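Local coordinates for protein mirolysin (Tannerella forsythia, PDB 6R7V) that probably cleaves peptide bonds as a zinc-dependent metallopeptidase of the pappalysin family, held here as a latent zymogen by a cysteine switch, at residues Pro198-His211 / Tyr266-Phe278. The protein carries 1 engineered substitution. Residues are numbered along the deposited sequence; the frame is centred on the assembly and turned at random.
Engineered in segment 198-211: Ala-208 (natural residue Glu). With ZN (zinc ion), chain D.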
loop_
_atom_site.group_PDB
_atom_site.type_symbol
_atom_site.label_atom_id
_atom_site.label_comp_id
_atom_site.label_asym_id
_atom_site.label_seq_id
_atom_site.Cartn_x
_atom_site.Cartn_y
_atom_site.Cartn_z
ATOM N N PRO A 198 8.241 -16.719 -0.870
ATOM C CA PRO A 198 7.407 -16.530 0.327
ATOM C C PRO A 198 6.505 -15.278 0.294
ATOM O O PRO A 198 5.973 -14.885 1.339
ATOM C CB PRO A 198 8.457 -16.437 1.434
ATOM C CG PRO A 198 9.579 -15.687 0.781
ATOM C CD PRO A 198 9.592 -16.149 -0.665
ATOM N N TYR A 199 6.334 -14.654 -0.863
ATOM C CA TYR A 199 5.470 -13.483 -0.990
ATOM C C TYR A 199 4.306 -13.881 -1.880
ATOM O O TYR A 199 4.150 -13.415 -3.012
ATOM C CB TYR A 199 6.262 -12.248 -1.499
ATOM C CG TYR A 199 7.512 -12.005 -0.685
ATOM C CD1 TYR A 199 7.437 -11.493 0.606
ATOM C CD2 TYR A 199 8.769 -12.312 -1.195
ATOM C CE1 TYR A 199 8.577 -11.300 1.372
ATOM C CE2 TYR A 199 9.924 -12.108 -0.441
ATOM C CZ TYR A 199 9.822 -11.600 0.843
ATOM O OH TYR A 199 10.954 -11.385 1.594
ATOM N N ASP A 200 3.511 -14.832 -1.367
ATOM C CA ASP A 200 2.434 -15.481 -2.113
ATOM C C ASP A 200 1.084 -15.417 -1.399
ATOM O O ASP A 200 0.206 -16.211 -1.717
ATOM C CB ASP A 200 2.790 -16.948 -2.406
ATOM C CG ASP A 200 3.031 -17.793 -1.165
ATOM O OD1 ASP A 200 3.260 -17.208 -0.064
ATOM O OD2 ASP A 200 3.071 -19.029 -1.297
ATOM N N LYS A 201 0.900 -14.465 -0.450
ATOM C CA LYS A 201 -0.398 -14.330 0.212
ATOM C C LYS A 201 -1.008 -12.950 -0.043
ATOM O O LYS A 201 -1.986 -12.588 0.623
ATOM C CB LYS A 201 -0.317 -14.623 1.728
ATOM C CG LYS A 201 0.278 -15.987 2.087
ATOM C CD LYS A 201 -0.644 -17.091 1.616
ATOM C CE LYS A 201 -0.134 -18.489 1.903
ATOM N NZ LYS A 201 -1.113 -19.465 1.386
ATOM N N GLY A 202 -0.478 -12.229 -1.043
ATOM C CA GLY A 202 -1.020 -10.934 -1.441
ATOM C C GLY A 202 -0.687 -9.794 -0.512
ATOM O O GLY A 202 -1.292 -8.713 -0.640
ATOM N N ARG A 203 0.312 -9.977 0.385
ATOM C CA ARG A 203 0.616 -8.889 1.320
ATOM C C ARG A 203 1.536 -7.822 0.735
ATOM O O ARG A 203 1.665 -6.762 1.334
ATOM C CB ARG A 203 1.183 -9.412 2.656
ATOM C CG ARG A 203 0.110 -9.619 3.706
ATOM C CD ARG A 203 -0.923 -10.682 3.343
ATOM N NE ARG A 203 -2.021 -10.671 4.312
ATOM C CZ ARG A 203 -2.086 -11.480 5.361
ATOM N NH1 ARG A 203 -1.105 -12.345 5.608
ATOM N NH2 ARG A 203 -3.109 -11.399 6.204
ATOM N N THR A 204 2.198 -8.062 -0.388
ATOM C CA THR A 204 2.986 -7.000 -1.020
ATOM C C THR A 204 2.021 -5.847 -1.355
ATOM O O THR A 204 2.313 -4.673 -1.081
ATOM C CB THR A 204 3.759 -7.512 -2.246
ATOM O OG1 THR A 204 4.633 -8.560 -1.807
ATOM C CG2 THR A 204 4.578 -6.422 -2.900
ATOM N N ALA A 205 0.846 -6.176 -1.902
ATOM C CA ALA A 205 -0.108 -5.098 -2.201
ATOM C C ALA A 205 -0.742 -4.526 -0.941
ATOM O O ALA A 205 -1.002 -3.336 -0.917
ATOM C CB ALA A 205 -1.194 -5.594 -3.159
ATOM N N THR A 206 -1.001 -5.350 0.104
ATOM C CA THR A 206 -1.539 -4.762 1.345
ATOM C C THR A 206 -0.579 -3.710 1.877
ATOM O O THR A 206 -0.999 -2.591 2.230
ATOM C CB THR A 206 -1.737 -5.862 2.409
ATOM O OG1 THR A 206 -2.745 -6.738 1.879
ATOM C CG2 THR A 206 -2.258 -5.309 3.740
ATOM N N HIS A 207 0.729 -4.049 1.878
ATOM C CA HIS A 207 1.774 -3.142 2.346
ATOM C C HIS A 207 1.820 -1.866 1.463
ATOM O O HIS A 207 1.875 -0.747 1.998
ATOM C CB HIS A 207 3.089 -3.928 2.284
ATOM C CG HIS A 207 4.323 -3.153 2.598
ATOM N ND1 HIS A 207 4.993 -3.322 3.796
ATOM C CD2 HIS A 207 5.011 -2.278 1.825
ATOM C CE1 HIS A 207 6.057 -2.542 3.717
ATOM N NE2 HIS A 207 6.090 -1.877 2.552
ATOM N N ALA A 208 1.810 -2.035 0.124
ATOM C CA ALA A 208 1.893 -0.883 -0.793
ATOM C C ALA A 208 0.679 -0.004 -0.654
ATOM O O ALA A 208 0.807 1.226 -0.686
ATOM C CB ALA A 208 2.008 -1.362 -2.229
ATOM N N VAL A 209 -0.517 -0.606 -0.553
ATOM C CA VAL A 209 -1.749 0.190 -0.397
ATOM C C VAL A 209 -1.676 0.952 0.953
ATOM O O VAL A 209 -2.126 2.104 1.017
ATOM C CB VAL A 209 -3.029 -0.689 -0.559
ATOM C CG1 VAL A 209 -4.302 0.069 -0.192
ATOM C CG2 VAL A 209 -3.125 -1.232 -1.981
ATOM N N GLY A 210 -1.058 0.348 1.984
ATOM C CA GLY A 210 -0.837 1.068 3.234
ATOM C C GLY A 210 -0.059 2.348 2.970
ATOM O O GLY A 210 -0.438 3.399 3.468
ATOM N N HIS A 211 1.044 2.301 2.161
ATOM C CA HIS A 211 1.757 3.562 1.811
ATOM C C HIS A 211 0.881 4.544 1.018
ATOM O O HIS A 211 0.942 5.751 1.261
ATOM C CB HIS A 211 2.989 3.273 0.964
ATOM C CG HIS A 211 4.096 2.498 1.631
ATOM N ND1 HIS A 211 4.693 2.927 2.808
ATOM C CD2 HIS A 211 4.769 1.420 1.179
ATOM C CE1 HIS A 211 5.704 2.091 3.033
ATOM N NE2 HIS A 211 5.802 1.193 2.076
ATOM N N TYR A 266 1.715 -5.229 8.816
ATOM C CA TYR A 266 1.903 -5.221 7.361
ATOM C C TYR A 266 2.960 -4.242 6.880
ATOM O O TYR A 266 3.463 -4.416 5.754
ATOM C CB TYR A 266 0.582 -4.864 6.659
ATOM C CG TYR A 266 -0.553 -5.833 6.960
ATOM C CD1 TYR A 266 -0.426 -7.188 6.702
ATOM C CD2 TYR A 266 -1.740 -5.392 7.532
ATOM C CE1 TYR A 266 -1.433 -8.091 7.037
ATOM C CE2 TYR A 266 -2.774 -6.282 7.830
ATOM C CZ TYR A 266 -2.606 -7.626 7.595
ATOM O OH TYR A 266 -3.610 -8.504 7.906
ATOM N N MET A 267 3.307 -3.228 7.681
ATOM C CA MET A 267 4.277 -2.229 7.268
ATOM C C MET A 267 5.711 -2.587 7.662
ATOM O O MET A 267 6.592 -1.736 7.583
ATOM C CB MET A 267 3.890 -0.850 7.820
ATOM C CG MET A 267 2.495 -0.389 7.327
ATOM S SD MET A 267 2.136 -0.638 5.545
ATOM C CE MET A 267 3.402 0.434 4.799
ATOM N N ASP A 268 5.950 -3.860 8.009
ATOM C CA ASP A 268 7.317 -4.344 8.204
ATOM C C ASP A 268 7.745 -5.027 6.881
ATOM O O ASP A 268 7.062 -4.879 5.859
ATOM C CB ASP A 268 7.428 -5.281 9.446
ATOM C CG ASP A 268 8.816 -5.271 10.098
ATOM O OD1 ASP A 268 9.809 -5.021 9.386
ATOM O OD2 ASP A 268 8.902 -5.492 11.308
ATOM N N TYR A 269 8.893 -5.742 6.883
ATOM C CA TYR A 269 9.437 -6.415 5.699
ATOM C C TYR A 269 9.389 -7.928 5.825
ATOM O O TYR A 269 10.086 -8.637 5.097
ATOM C CB TYR A 269 10.887 -5.979 5.418
ATOM C CG TYR A 269 11.085 -4.704 4.628
ATOM C CD1 TYR A 269 9.998 -4.012 4.087
ATOM C CD2 TYR A 269 12.363 -4.221 4.367
ATOM C CE1 TYR A 269 10.188 -2.883 3.292
ATOM C CE2 TYR A 269 12.564 -3.084 3.592
ATOM C CZ TYR A 269 11.474 -2.426 3.044
ATOM O OH TYR A 269 11.676 -1.281 2.314
ATOM N N THR A 270 8.560 -8.434 6.737
ATOM C CA THR A 270 8.455 -9.864 6.973
ATOM C C THR A 270 7.699 -10.609 5.848
ATOM O O THR A 270 7.038 -9.978 5.006
ATOM C CB THR A 270 7.792 -10.096 8.323
ATOM O OG1 THR A 270 6.664 -9.251 8.423
ATOM C CG2 THR A 270 8.747 -9.807 9.478
ATOM N N TYR A 271 7.795 -11.949 5.845
ATOM C CA TYR A 271 7.094 -12.802 4.883
ATOM C C TYR A 271 5.601 -12.611 4.961
ATOM O O TYR A 271 5.076 -12.392 6.046
ATOM C CB TYR A 271 7.371 -14.275 5.158
ATOM C CG TYR A 271 8.748 -14.797 4.847
ATOM C CD1 TYR A 271 9.631 -14.074 4.041
ATOM C CD2 TYR A 271 9.145 -16.044 5.295
ATOM C CE1 TYR A 271 10.893 -14.585 3.715
ATOM C CE2 TYR A 271 10.387 -16.571 4.960
ATOM C CZ TYR A 271 11.262 -15.834 4.181
ATOM O OH TYR A 271 12.499 -16.382 3.897
ATOM N N ASP A 272 4.905 -12.751 3.830
ATOM C CA ASP A 272 3.467 -12.571 3.828
ATOM C C ASP A 272 2.692 -13.378 4.866
ATOM O O ASP A 272 1.734 -12.857 5.457
ATOM C CB ASP A 272 2.914 -12.985 2.480
ATOM C CG ASP A 272 3.176 -12.062 1.310
ATOM O OD1 ASP A 272 4.124 -11.249 1.382
ATOM O OD2 ASP A 272 2.459 -12.174 0.317
ATOM N N ALA A 273 3.039 -14.663 5.038
ATOM C CA ALA A 273 2.308 -15.530 5.958
ATOM C C ALA A 273 2.579 -15.202 7.432
ATOM O O ALA A 273 1.865 -15.729 8.295
ATOM C CB ALA A 273 2.628 -16.989 5.677
ATOM N N CYS A 274 3.566 -14.348 7.710
ATOM C CA CYS A 274 3.830 -14.039 9.106
ATOM C C CYS A 274 3.311 -12.626 9.473
ATOM O O CYS A 274 3.415 -12.230 10.627
ATOM C CB CYS A 274 5.304 -14.251 9.422
ATOM S SG CYS A 274 5.862 -15.932 9.021
ATOM N N MET A 275 2.631 -11.933 8.535
ATOM C CA MET A 275 1.950 -10.676 8.789
ATOM C C MET A 275 0.494 -10.912 9.096
ATOM O O MET A 275 -0.128 -11.819 8.528
ATOM C CB MET A 275 2.017 -9.759 7.581
ATOM C CG MET A 275 3.392 -9.350 7.241
ATOM S SD MET A 275 3.384 -8.348 5.729
ATOM C CE MET A 275 4.931 -7.438 6.035
ATOM N N ASN A 276 -0.103 -10.055 9.926
ATOM C CA ASN A 276 -1.512 -10.289 10.221
ATOM C C ASN A 276 -2.233 -9.101 10.885
ATOM O O ASN A 276 -3.375 -9.287 11.312
ATOM C CB ASN A 276 -1.701 -11.563 11.088
ATOM C CG ASN A 276 -0.758 -11.564 12.259
ATOM O OD1 ASN A 276 -0.769 -10.638 13.065
ATOM N ND2 ASN A 276 0.113 -12.579 12.353
ATOM N N LEU A 277 -1.632 -7.881 10.914
ATOM C CA LEU A 277 -2.414 -6.756 11.428
ATOM C C LEU A 277 -1.941 -5.413 10.968
ATOM O O LEU A 277 -0.755 -5.190 10.625
ATOM C CB LEU A 277 -2.508 -6.711 12.993
ATOM C CG LEU A 277 -1.334 -6.031 13.726
ATOM C CD1 LEU A 277 -1.723 -5.689 15.177
ATOM C CD2 LEU A 277 -0.088 -6.909 13.751
ATOM N N PHE A 278 -2.933 -4.490 10.980
ATOM C CA PHE A 278 -2.738 -3.057 11.094
ATOM C C PHE A 278 -3.111 -2.697 12.502
ATOM O O PHE A 278 -3.954 -3.389 13.085
ATOM C CB PHE A 278 -3.618 -2.230 10.141
ATOM C CG PHE A 278 -3.242 -2.264 8.673
ATOM C CD1 PHE A 278 -2.053 -1.686 8.223
ATOM C CD2 PHE A 278 -4.128 -2.787 7.733
ATOM C CE1 PHE A 278 -1.752 -1.657 6.858
ATOM C CE2 PHE A 278 -3.817 -2.771 6.373
ATOM C CZ PHE A 278 -2.618 -2.233 5.953
HETATM ZN ZN ZN D . 7.181 -0.301 1.910
HETATM O O HOH W 1 4.948 -16.158 3.521
HETATM O O HOH W 2 11.201 -10.989 4.489
HETATM O O HOH W 3 2.784 -10.558 -1.789
#
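Met-267 lays its terminal methyl beneath two zinc-binding histidines. Bends at chi2 (-45°) and chi3 (-63°) curl its chain up, placing CE over the centre of the His-207 ring and, closer, 3.3 Å from CE1 of His-211, over that ring's face. His-207 extends with CG anti to the backbone N (chi1 174°); its NE2 binds zinc at 2.0 Å, while ND1 on the other side of the ring donates to Tyr-266 O at 2.7 Å, in the carbonyl plane. That backbone carbonyl is thus a second-shell partner that fixes the ring's rotation and may make the imidazole a stronger ligand. This is the metzincin Met-turn, a methionine under the zinc site, packed against the active-site helix; His-217 and Cys-6, the latter consistent with a cysteine switch, complete the coordination. Ala-208, next after His-207, is engineered from Glu, and its side chain faces away from 266-278.

Back toward the N-terminal end of the helix, the Thr-206 methyl CG2 sits over one face of the Tyr-266 ring, 3.7 Å from CG. The Arg-203 chain runs past the same tyrosine, whose CE1 lies over one guanidinium face; NH1 gives a weak bond to Asp-272 O (2.9 Å), while Asp-77 and Asp-84 take NE and NH2. The Asp-272 carboxylate reaches the start of the helix: OD2 accepts Lys-201 N (2.9 Å) on its anti side and Arg-203 N (3.1 Å) from above its plane, while OD1 pairs with Arg-4. Before the helix, Pro-198 CB stands over the centre of the Tyr-271 ring, and that ring makes an offset edge-to-face pair with Tyr-199.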